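Local coordinates for putative D-arabinose 5-phosphate isomerase (Klebsiella pneumoniae subsp. pneumoniae, PDB 3K2V), which probably interconverts D-arabinose 5-phosphate and D-ribulose 5-phosphate, and in the CBS-domain pair of this structure binds a CMP-linked 3-deoxy-octulosonic acid (a CMP-Kdo-type sugar nucleotide), at residues C128-D133 with L138-M143; I33-D38 with K59-T64. All coordinates share one frame; numbering follows the deposited sequence. Where two conformers were deposited one is given.

The two contacts lie side by side, their centres about 8 Å apart, and belong to different CBS motifs of the pair. Interaction 2 comes first along the chain, tying the loop before strand 42-43 to the end of helix 49-59 and the start of strand 63-67; interaction 1 follows as the hairpin of strands 128-133 and 136-142. They touch directly: Val140 O lies 2.9 Å from His35 N, a probable hydrogen bond, and Met34 packs on Val131. The loop 33-38 of the first motif thus runs along the outer strand of the second motif's sheet. Cys128 holds one ligand's cytosine, while His142 of interaction 1 and Asn60 and Gly62 of interaction 2 meet the other's sugar acid.

Interaction 1 of 2, residues C128-D133 with L138-M143; sequences CVLVAD and LGVVHM. With CMK (cytidine 5'-monophosphate 3-deoxy-beta-D-gulo-oct-2-ulo-pyranosonic acid), chain C.
Val129 and Val141 face each other as a hydrogen-bonded antiparallel pair, their side chains lying alongside and pointing the same way, with Val129 CG1 4.1 Å from Val141 CB in the modelled conformer, to which the side-chain distances here refer. On the same face of the hairpin, Val131 slants across Val141: Val131 CG2 and Val141 CG2, each anti to its own carbonyl carbon, meet at 3.6 Å, and Met34 covers this pair. The other face carries Leu130 beside Val140, touching through Leu130 CD2 and Val140 CG2 at 4.0 Å, and Cys128 beside His142. There the cysteine CB approaches the imidazole obliquely, 3.8 Å from His142 CD2, while His142 ND1 is bonded to the backbone N of His144 and caps the helix that follows. The strands are laced by nearly straight bonds between Val129 and Val141, but the far end is a classic beta bulge: Val131 O accepts from both Leu138 N (2.8 Å) and Gly139 N (3.2 Å), the second bond being more bent at 142°. At the opposite end Cys128 O accepts the cytosine amino group N4C of the ligand at 3.0 Å. The carbonyl accepts an N-H, consistent with recognition of the amino group of cytosine.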
loop_
_atom_site.group_PDB
_atom_site.type_symbol
_atom_site.label_atom_id
_atom_site.label_comp_id
_atom_site.label_asym_id
_atom_site.label_seq_id
_atom_site.Cartn_x
_atom_site.Cartn_y
_atom_site.Cartn_z
ATOM N N CYS A 128 -7.122 2.166 0.858
ATOM C CA CYS A 128 -7.773 3.328 0.215
ATOM C C CYS A 128 -9.156 2.901 -0.277
ATOM O O CYS A 128 -9.268 1.856 -0.929
ATOM C CB CYS A 128 -6.884 3.868 -0.941
ATOM S SG CYS A 128 -7.279 5.567 -1.549
ATOM N N VAL A 129 -10.202 3.695 0.029
ATOM C CA VAL A 129 -11.587 3.342 -0.262
ATOM C C VAL A 129 -12.233 4.446 -1.120
ATOM O O VAL A 129 -11.932 5.642 -0.963
ATOM C CB VAL A 129 -12.371 3.060 1.056
ATOM C CG1 VAL A 129 -12.433 4.308 1.924
ATOM C CG2 VAL A 129 -13.790 2.556 0.801
ATOM N N LEU A 130 -13.072 4.027 -2.063
ATOM C CA LEU A 130 -13.760 4.978 -2.925
ATOM C C LEU A 130 -14.940 5.541 -2.144
ATOM O O LEU A 130 -15.564 4.825 -1.342
ATOM C CB LEU A 130 -14.278 4.292 -4.186
ATOM C CG LEU A 130 -13.221 3.545 -5.014
ATOM C CD1 LEU A 130 -13.936 2.806 -6.131
ATOM C CD2 LEU A 130 -12.188 4.528 -5.546
ATOM N N VAL A 131 -15.243 6.808 -2.365
ATOM C CA VAL A 131 -16.438 7.422 -1.764
ATOM C C VAL A 131 -17.379 7.687 -2.921
ATOM O O VAL A 131 -16.996 8.347 -3.894
ATOM C CB VAL A 131 -16.130 8.682 -0.973
ATOM C CG1 VAL A 131 -17.421 9.208 -0.306
ATOM C CG2 VAL A 131 -15.050 8.408 0.102
ATOM N N ALA A 132 -18.572 7.128 -2.846
ATOM C CA ALA A 132 -19.484 7.124 -3.975
ATOM C C ALA A 132 -20.923 7.312 -3.575
ATOM O O ALA A 132 -21.333 6.953 -2.461
ATOM C CB ALA A 132 -19.369 5.798 -4.767
ATOM N N ASP A 133 -21.683 7.839 -4.527
ATOM C CA ASP A 133 -23.142 7.797 -4.515
ATOM C C ASP A 133 -23.583 6.804 -5.603
ATOM O O ASP A 133 -23.650 7.147 -6.786
ATOM C CB ASP A 133 -23.723 9.178 -4.803
ATOM C CG ASP A 133 -25.235 9.131 -5.065
ATOM O OD1 ASP A 133 -25.911 8.237 -4.490
ATOM O OD2 ASP A 133 -25.741 9.937 -5.886
ATOM N N LEU A 138 -17.277 10.236 -5.964
ATOM C CA LEU A 138 -17.219 11.585 -5.384
ATOM C C LEU A 138 -15.854 11.930 -4.811
ATOM O O LEU A 138 -15.498 13.099 -4.666
ATOM C CB LEU A 138 -18.236 11.671 -4.228
ATOM C CG LEU A 138 -19.699 11.402 -4.579
ATOM C CD1 LEU A 138 -20.607 11.581 -3.338
ATOM C CD2 LEU A 138 -20.142 12.320 -5.728
ATOM N N GLY A 139 -15.101 10.906 -4.436
ATOM C CA GLY A 139 -13.839 11.135 -3.778
ATOM C C GLY A 139 -13.181 9.830 -3.371
ATOM O O GLY A 139 -13.692 8.753 -3.656
ATOM N N VAL A 140 -12.032 9.954 -2.710
ATOM C CA VAL A 140 -11.261 8.806 -2.247
ATOM C C VAL A 140 -10.667 9.166 -0.899
ATOM O O VAL A 140 -10.273 10.314 -0.674
ATOM C CB VAL A 140 -10.146 8.441 -3.241
ATOM C CG1 VAL A 140 -9.331 7.277 -2.741
ATOM C CG2 VAL A 140 -10.726 8.103 -4.616
ATOM N N VAL A 141 -10.643 8.189 -0.001
ATOM C CA VAL A 141 -10.025 8.343 1.307
ATOM C C VAL A 141 -8.961 7.274 1.462
ATOM O O VAL A 141 -9.229 6.110 1.199
ATOM C CB VAL A 141 -11.017 8.142 2.468
ATOM C CG1 VAL A 141 -10.323 8.475 3.803
ATOM C CG2 VAL A 141 -12.252 8.976 2.280
ATOM N N HIS A 142 -7.778 7.678 1.924
ATOM C CA HIS A 142 -6.675 6.762 2.201
ATOM C C HIS A 142 -6.554 6.615 3.708
ATOM O O HIS A 142 -6.881 7.540 4.474
ATOM C CB HIS A 142 -5.373 7.342 1.646
ATOM C CG HIS A 142 -4.258 6.340 1.535
ATOM N ND1 HIS A 142 -3.475 5.974 2.612
ATOM C CD2 HIS A 142 -3.792 5.637 0.478
ATOM C CE1 HIS A 142 -2.579 5.080 2.225
ATOM N NE2 HIS A 142 -2.747 4.855 0.933
HETATM N N MSE A 143 -6.070 5.453 4.136
HETATM C CA MSE A 143 -5.806 5.228 5.558
HETATM C C MSE A 143 -4.977 6.374 6.150
HETATM O O MSE A 143 -5.265 6.797 7.270
HETATM C CB MSE A 143 -5.144 3.858 5.796
HETATM C CG MSE A 143 -5.243 3.337 7.246
HETATM SE SE MSE A 143 -4.775 1.412 7.350
HETATM C CE MSE A 143 -6.441 0.657 6.672
HETATM N N1C CMK C . -9.625 -2.954 -3.975
HETATM C C2C CMK C . -10.984 -2.703 -4.217
HETATM N N3C CMK C . -11.506 -1.489 -3.769
HETATM C C4C CMK C . -10.767 -0.558 -3.055
HETATM C C5C CMK C . -9.407 -0.808 -2.810
HETATM C C6C CMK C . -8.848 -2.015 -3.270
HETATM O O2C CMK C . -11.709 -3.494 -4.843
HETATM N N4C CMK C . -11.403 0.572 -2.672
HETATM C "C1'" CMK C . -9.045 -4.255 -4.469
HETATM C "C2'" CMK C . -7.719 -4.061 -5.215
HETATM O "O2'" CMK C . -8.012 -3.797 -6.595
HETATM C "C3'" CMK C . -7.044 -5.416 -5.004
HETATM C "C4'" CMK C . -7.573 -5.867 -3.628
HETATM O "O4'" CMK C . -8.756 -5.021 -3.305
HETATM O "O3'" CMK C . -7.477 -6.325 -6.001
HETATM C "C5'" CMK C . -6.600 -5.596 -2.490
HETATM O "O5'" CMK C . -6.146 -4.216 -2.481
HETATM P PA CMK C . -4.521 -3.977 -2.337
HETATM O O1A CMK C . -3.857 -4.480 -3.571
HETATM O O2A CMK C . -4.239 -2.526 -2.105
HETATM O O6 CMK C . -2.864 -5.592 0.808
HETATM C C2 CMK C . -2.848 -5.410 -0.629
HETATM O O2 CMK C . -4.145 -4.861 -1.013
HETATM C C3 CMK C . -1.683 -4.466 -0.976
HETATM C C4 CMK C . -0.357 -4.843 -0.280
HETATM O O4 CMK C . 0.654 -3.830 -0.554
HETATM C C5 CMK C . -0.533 -5.043 1.210
HETATM C C6 CMK C . -1.628 -6.089 1.388
HETATM C C7 CMK C . -1.955 -6.356 2.850
HETATM C C1 CMK C . -2.786 -6.754 -1.379
HETATM O O1X CMK C . -3.808 -7.469 -1.284
HETATM O O1Y CMK C . -1.780 -7.032 -2.064
HETATM O O5 CMK C . -0.905 -3.811 1.873
HETATM C C8 CMK C . -2.930 -7.536 2.989
HETATM O O8 CMK C . -3.385 -7.568 4.339
HETATM O O7 CMK C . -0.764 -6.673 3.542
#

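Interaction 2 of 2, residues I33-D38 with K59-T64; sequences IMHTGD and KNLGMT. With CMK (cytidine 5'-monophosphate 3-deoxy-beta-D-gulo-oct-2-ulo-pyranosonic acid), chain G.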
loop_
_atom_site.group_PDB
_atom_site.type_symbol
_atom_site.label_atom_id
_atom_site.label_comp_id
_atom_site.label_asym_id
_atom_site.label_seq_id
_atom_site.Cartn_x
_atom_site.Cartn_y
_atom_site.Cartn_z
ATOM N N ILE A 33 -13.159 14.792 4.725
ATOM C CA ILE A 33 -11.728 14.530 4.694
ATOM C C ILE A 33 -11.235 13.902 3.401
ATOM O O ILE A 33 -10.047 13.821 3.189
ATOM C CB ILE A 33 -11.266 13.684 5.894
ATOM C CG1 ILE A 33 -11.848 12.283 5.903
ATOM C CG2 ILE A 33 -11.664 14.340 7.210
ATOM C CD1 ILE A 33 -12.116 11.834 7.395
HETATM N N MSE A 34 -12.142 13.469 2.537
HETATM C CA MSE A 34 -11.766 12.818 1.309
HETATM C C MSE A 34 -11.092 13.765 0.305
HETATM O O MSE A 34 -11.297 14.982 0.330
HETATM C CB MSE A 34 -12.989 12.188 0.651
HETATM C CG MSE A 34 -13.984 13.187 0.105
HETATM SE SE MSE A 34 -15.571 12.306 -0.499
HETATM C CE MSE A 34 -16.518 13.800 -1.168
ATOM N N HIS A 35 -10.318 13.170 -0.600
ATOM C CA HIS A 35 -9.766 13.857 -1.758
ATOM C C HIS A 35 -10.837 13.987 -2.828
ATOM O O HIS A 35 -11.544 13.031 -3.138
ATOM C CB HIS A 35 -8.552 13.075 -2.303
ATOM C CG HIS A 35 -7.468 12.924 -1.289
ATOM N ND1 HIS A 35 -6.623 13.960 -0.950
ATOM C CD2 HIS A 35 -7.155 11.894 -0.466
ATOM C CE1 HIS A 35 -5.807 13.555 0.011
ATOM N NE2 HIS A 35 -6.103 12.301 0.313
ATOM N N THR A 36 -10.943 15.174 -3.404
ATOM C CA THR A 36 -11.941 15.467 -4.434
ATOM C C THR A 36 -11.267 16.191 -5.569
ATOM O O THR A 36 -10.096 16.554 -5.473
ATOM C CB THR A 36 -13.063 16.368 -3.874
ATOM O OG1 THR A 36 -12.509 17.634 -3.539
ATOM C CG2 THR A 36 -13.655 15.760 -2.625
ATOM N N GLY A 37 -12.002 16.372 -6.660
ATOM C CA GLY A 37 -11.540 17.181 -7.781
ATOM C C GLY A 37 -10.288 16.591 -8.400
ATOM O O GLY A 37 -10.196 15.373 -8.611
ATOM N N ASP A 38 -9.304 17.451 -8.625
ATOM C CA ASP A 38 -8.051 17.040 -9.230
ATOM C C ASP A 38 -7.227 16.125 -8.353
ATOM O O ASP A 38 -6.291 15.515 -8.871
ATOM C CB ASP A 38 -7.189 18.249 -9.588
ATOM C CG ASP A 38 -7.790 19.103 -10.705
ATOM O OD1 ASP A 38 -8.620 18.594 -11.492
ATOM O OD2 ASP A 38 -7.417 20.300 -10.793
ATOM N N LYS A 59 -1.015 11.171 -8.098
ATOM C CA LYS A 59 -2.007 11.496 -7.063
ATOM C C LYS A 59 -1.649 10.933 -5.696
ATOM O O LYS A 59 -2.277 11.291 -4.684
ATOM C CB LYS A 59 -3.421 11.105 -7.506
ATOM C CG LYS A 59 -3.858 11.682 -8.867
ATOM C CD LYS A 59 -3.694 13.188 -9.002
ATOM C CE LYS A 59 -4.131 13.731 -10.377
ATOM N NZ LYS A 59 -5.520 13.406 -10.787
ATOM N N ASN A 60 -0.632 10.075 -5.671
ATOM C CA ASN A 60 0.050 9.688 -4.466
ATOM C C ASN A 60 -0.785 8.880 -3.438
ATOM O O ASN A 60 -0.508 8.904 -2.226
ATOM C CB ASN A 60 0.640 10.957 -3.816
ATOM C CG ASN A 60 1.735 10.646 -2.864
ATOM O OD1 ASN A 60 2.573 9.776 -3.120
ATOM N ND2 ASN A 60 1.725 11.324 -1.720
ATOM N N LEU A 61 -1.775 8.149 -3.925
ATOM C CA LEU A 61 -2.635 7.328 -3.087
ATOM C C LEU A 61 -2.453 5.818 -3.305
ATOM O O LEU A 61 -3.209 5.016 -2.740
ATOM C CB LEU A 61 -4.090 7.687 -3.391
ATOM C CG LEU A 61 -4.472 9.135 -3.135
ATOM C CD1 LEU A 61 -5.878 9.361 -3.586
ATOM C CD2 LEU A 61 -4.324 9.482 -1.663
ATOM N N GLY A 62 -1.517 5.419 -4.162
ATOM C CA GLY A 62 -1.258 4.004 -4.393
ATOM C C GLY A 62 -2.298 3.278 -5.242
ATOM O O GLY A 62 -2.258 2.052 -5.375
HETATM N N MSE A 63 -3.207 4.029 -5.839
HETATM C CA MSE A 63 -4.270 3.454 -6.628
HETATM C C MSE A 63 -4.869 4.477 -7.559
HETATM O O MSE A 63 -4.645 5.679 -7.404
HETATM C CB MSE A 63 -5.393 2.886 -5.728
HETATM C CG MSE A 63 -6.022 3.897 -4.776
HETATM SE SE MSE A 63 -7.988 3.802 -4.814
HETATM C CE MSE A 63 -8.244 4.492 -6.584
ATOM N N THR A 64 -5.611 3.986 -8.535
ATOM C CA THR A 64 -6.430 4.795 -9.392
ATOM C C THR A 64 -7.764 4.114 -9.641
ATOM O O THR A 64 -7.850 2.889 -9.692
ATOM C CB THR A 64 -5.734 5.118 -10.744
ATOM O OG1 THR A 64 -6.520 6.065 -11.487
ATOM C CG2 THR A 64 -5.474 3.838 -11.595
HETATM N N1C CMK G . 10.266 2.257 2.397
HETATM C C2C CMK G . 11.355 2.210 3.330
HETATM N N3C CMK G . 11.182 1.529 4.526
HETATM C C4C CMK G . 9.970 0.898 4.836
HETATM C C5C CMK G . 8.910 0.945 3.943
HETATM C C6C CMK G . 9.058 1.631 2.729
HETATM O O2C CMK G . 12.438 2.741 3.085
HETATM N N4C CMK G . 9.866 0.254 5.999
HETATM C "C1'" CMK G . 10.434 2.992 1.097
HETATM C "C2'" CMK G . 9.986 2.192 -0.151
HETATM O "O2'" CMK G . 11.026 1.309 -0.633
HETATM C "C3'" CMK G . 9.670 3.307 -1.147
HETATM C "C4'" CMK G . 9.306 4.534 -0.269
HETATM O "O4'" CMK G . 9.635 4.204 1.111
HETATM O "O3'" CMK G . 10.839 3.571 -1.934
HETATM C "C5'" CMK G . 7.755 4.697 -0.160
HETATM O "O5'" CMK G . 7.124 3.414 0.254
HETATM P PA CMK G . 5.759 2.962 -0.512
HETATM O O1A CMK G . 6.319 2.565 -1.908
HETATM O O2A CMK G . 5.072 1.866 0.200
HETATM O O6 CMK G . 2.987 5.736 -0.697
HETATM C C2 CMK G . 3.765 4.732 -1.437
HETATM O O2 CMK G . 4.887 4.355 -0.573
HETATM C C3 CMK G . 2.885 3.517 -1.718
HETATM C C4 CMK G . 1.580 3.934 -2.389
HETATM O O4 CMK G . 0.783 2.753 -2.574
HETATM C C5 CMK G . 0.839 4.978 -1.559
HETATM C C6 CMK G . 1.784 6.181 -1.392
HETATM C C7 CMK G . 1.288 7.503 -0.750
HETATM C C1 CMK G . 4.329 5.232 -2.793
HETATM O O1X CMK G . 5.430 4.748 -3.123
HETATM O O1Y CMK G . 3.650 6.014 -3.508
HETATM O O5 CMK G . 0.520 4.433 -0.283
HETATM C C8 CMK G . 0.910 7.403 0.720
HETATM O O8 CMK G . 1.202 8.666 1.365
HETATM O O7 CMK G . 2.323 8.495 -0.846
#
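Leu61 packs on His35 where the contact is tightest. Its CD2 methyl approaches the imidazole obliquely, 3.9 Å from both His35 CD2 and His35 NE2; a chi1 of -59° puts the histidine ring anti to its carbonyl carbon, turned toward the leucine. His35 NE2 also makes a weak hydrogen bond to Asp145. The looser, solvent side is polar. Lys59, its chain bent at chi2 and chi4, curls back so that NZ donates to Asp38 O at 3.0 Å, tilted 31° from the carbonyl plane. That ammonium also salt-bridges Glu55 and bonds to Ile40 O, so three acceptors fix its end, whereas the Asp38 carboxylate stays away, OD1 lying 6.1 Å from Lys59 NZ. Asn60, between Lys59 and Leu61, accepts at OD1 from the ligand's sugar-acid hydroxyl O7 at 2.6 Å; just after Leu61 comes Gly62, whose CA lies 3.0 Å from the sugar O4. The contact joins the C-terminal end of helix 49-59 to the loop before strand 42-43, with Leu61 also resting on Val140 and His142 of strand 136-142 and Met63 and Thr64 opening strand 63-67.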